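Local atomic coordinates of dihydrodipicolinate synthase family protein (PDB entry 4DNH), a protein that is of unknown function but belongs to the DUF993 family of the TIM-barrel clan and is probably related to dihydrodipicolinate synthases. Residues Leu330-Gly335 against Ala367-Leu373. Sequence-based numbering, arbitrary orientation.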
loop_
_atom_site.group_PDB
_atom_site.type_symbol
_atom_site.label_atom_id
_atom_site.label_comp_id
_atom_site.label_asym_id
_atom_site.label_seq_id
_atom_site.Cartn_x
_atom_site.Cartn_y
_atom_site.Cartn_z
ATOM N N LEU A 330 3.979 10.561 8.310
ATOM C CA LEU A 330 5.172 10.909 7.588
ATOM C C LEU A 330 4.858 11.912 6.455
ATOM O O LEU A 330 5.591 12.884 6.278
ATOM C CB LEU A 330 5.926 9.663 7.119
ATOM C CG LEU A 330 7.377 9.961 6.691
ATOM C CD1 LEU A 330 8.122 10.841 7.697
ATOM C CD2 LEU A 330 8.166 8.701 6.327
ATOM N N ALA A 331 3.759 11.707 5.724
ATOM C CA ALA A 331 3.300 12.723 4.775
ATOM C C ALA A 331 3.180 14.104 5.426
ATOM O O ALA A 331 3.589 15.099 4.829
ATOM C CB ALA A 331 1.985 12.325 4.127
ATOM N N TYR A 332 2.618 14.153 6.637
ATOM C CA TYR A 332 2.437 15.401 7.403
ATOM C C TYR A 332 3.762 16.041 7.762
ATOM O O TYR A 332 3.916 17.258 7.663
ATOM C CB TYR A 332 1.630 15.144 8.681
ATOM C CG TYR A 332 1.613 16.293 9.677
ATOM C CD1 TYR A 332 0.903 17.469 9.410
ATOM C CD2 TYR A 332 2.293 16.198 10.896
ATOM C CE1 TYR A 332 0.875 18.521 10.315
ATOM C CE2 TYR A 332 2.273 17.237 11.810
ATOM C CZ TYR A 332 1.555 18.395 11.517
ATOM O OH TYR A 332 1.536 19.439 12.419
ATOM N N LEU A 333 4.724 15.226 8.184
ATOM C CA LEU A 333 6.060 15.744 8.484
ATOM C C LEU A 333 6.721 16.314 7.240
ATOM O O LEU A 333 7.493 17.258 7.335
ATOM C CB LEU A 333 6.957 14.668 9.105
ATOM C CG LEU A 333 6.616 14.209 10.522
ATOM C CD1 LEU A 333 7.519 13.037 10.883
ATOM C CD2 LEU A 333 6.699 15.344 11.539
ATOM N N ASN A 334 6.426 15.726 6.082
ATOM C CA ASN A 334 7.054 16.141 4.838
ATOM C C ASN A 334 6.271 17.245 4.143
ATOM O O ASN A 334 6.598 17.630 3.022
ATOM C CB ASN A 334 7.219 14.947 3.906
ATOM C CG ASN A 334 8.295 14.000 4.368
ATOM O OD1 ASN A 334 9.368 14.433 4.784
ATOM N ND2 ASN A 334 8.025 12.699 4.294
ATOM N N GLY A 335 5.229 17.744 4.806
ATOM C CA GLY A 335 4.463 18.886 4.297
ATOM C C GLY A 335 3.603 18.594 3.081
ATOM O O GLY A 335 3.308 19.487 2.317
ATOM N N ALA A 367 14.527 10.132 4.999
ATOM C CA ALA A 367 13.121 10.210 4.561
ATOM C C ALA A 367 12.387 11.483 4.990
ATOM O O ALA A 367 11.196 11.639 4.696
ATOM C CB ALA A 367 12.344 8.970 5.013
ATOM N N LEU A 368 13.072 12.384 5.684
ATOM C CA LEU A 368 12.524 13.725 5.943
ATOM C C LEU A 368 12.998 14.695 4.859
ATOM O O LEU A 368 14.128 15.197 4.919
ATOM C CB LEU A 368 12.945 14.234 7.326
ATOM C CG LEU A 368 12.573 13.391 8.543
ATOM C CD1 LEU A 368 13.170 14.021 9.788
ATOM C CD2 LEU A 368 11.056 13.249 8.675
ATOM N N ALA A 369 12.151 14.941 3.859
ATOM C CA ALA A 369 12.509 15.833 2.729
ATOM C C ALA A 369 12.958 17.210 3.212
ATOM O O ALA A 369 13.914 17.789 2.674
ATOM C CB ALA A 369 11.351 15.965 1.744
ATOM N N ASP A 370 12.281 17.709 4.246
ATOM C CA ASP A 370 12.575 19.022 4.818
ATOM C C ASP A 370 12.701 18.946 6.351
ATOM O O ASP A 370 11.707 19.114 7.068
ATOM C CB ASP A 370 11.489 20.019 4.401
ATOM C CG ASP A 370 11.871 21.457 4.681
ATOM O OD1 ASP A 370 13.037 21.721 5.054
ATOM O OD2 ASP A 370 10.995 22.331 4.516
ATOM N N PRO A 371 13.925 18.687 6.853
ATOM C CA PRO A 371 14.178 18.461 8.281
ATOM C C PRO A 371 13.708 19.581 9.201
ATOM O O PRO A 371 13.121 19.296 10.240
ATOM C CB PRO A 371 15.699 18.301 8.346
ATOM C CG PRO A 371 16.056 17.746 7.018
ATOM C CD PRO A 371 15.132 18.426 6.047
ATOM N N GLU A 372 13.944 20.832 8.827
ATOM C CA GLU A 372 13.464 21.969 9.623
ATOM C C GLU A 372 11.932 22.025 9.755
ATOM O O GLU A 372 11.407 22.216 10.852
ATOM C CB GLU A 372 14.034 23.281 9.091
ATOM C CG GLU A 372 15.456 23.532 9.581
ATOM C CD GLU A 372 16.181 24.622 8.815
ATOM O OE1 GLU A 372 15.518 25.431 8.126
ATOM O OE2 GLU A 372 17.427 24.669 8.909
ATOM N N LEU A 373 11.226 21.834 8.640
ATOM C CA LEU A 373 9.770 21.742 8.650
ATOM C C LEU A 373 9.288 20.513 9.444
ATOM O O LEU A 373 8.390 20.631 10.293
ATOM C CB LEU A 373 9.220 21.717 7.219
ATOM C CG LEU A 373 7.695 21.613 7.031
ATOM C CD1 LEU A 373 6.950 22.860 7.525
ATOM C CD2 LEU A 373 7.361 21.308 5.577
HETATM O O HOH W 1 10.167 16.745 6.223
#
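Asn-334 and Ala-369, whose CA atoms lie 5.9 Å apart, mark where the C-terminal end of helix 323-333 meets the loop leading into helix 371-384. CG of Asn-334 stands anti to the backbone carbonyl carbon, chi1 -72°, which carries the carboxamide across to the loop backbone. Ala-369 N donates to Asn-334 OD1 at 3.0 Å, coming from above the amide's carbonyl plane, 39° out of it, rather than along a lone pair. On the other branch Asn-334 ND2 makes a weak, 3.4 Å bond to Ala-367 O. A water adds a third link: it accepts from Asp-370 N and lies 2.8 Å from Asn-334 OD1 and 2.9 Å from Leu-333 O. Replacing Asn-334 by an alanine is likely to leave Ala-369 N without its acceptor and the water less firmly held. Among the apolar groups, Leu-368 CD2 packs 3.9 Å from Leu-330 CD1, the two side chains crossing near a right angle, and also meets Leu-333 CD1; Ala-362 of helix 352-364 touches Leu-330 and Leu-368. Leu-373 CD2 sits 4.0 Å from Gly-335 CA. Gly-335, with phi 71° and its N bonded to Tyr-332 O at 3.2 Å, is the C-prime residue of the Schellman motif that ends helix 323-333, outside the eight-stranded barrel.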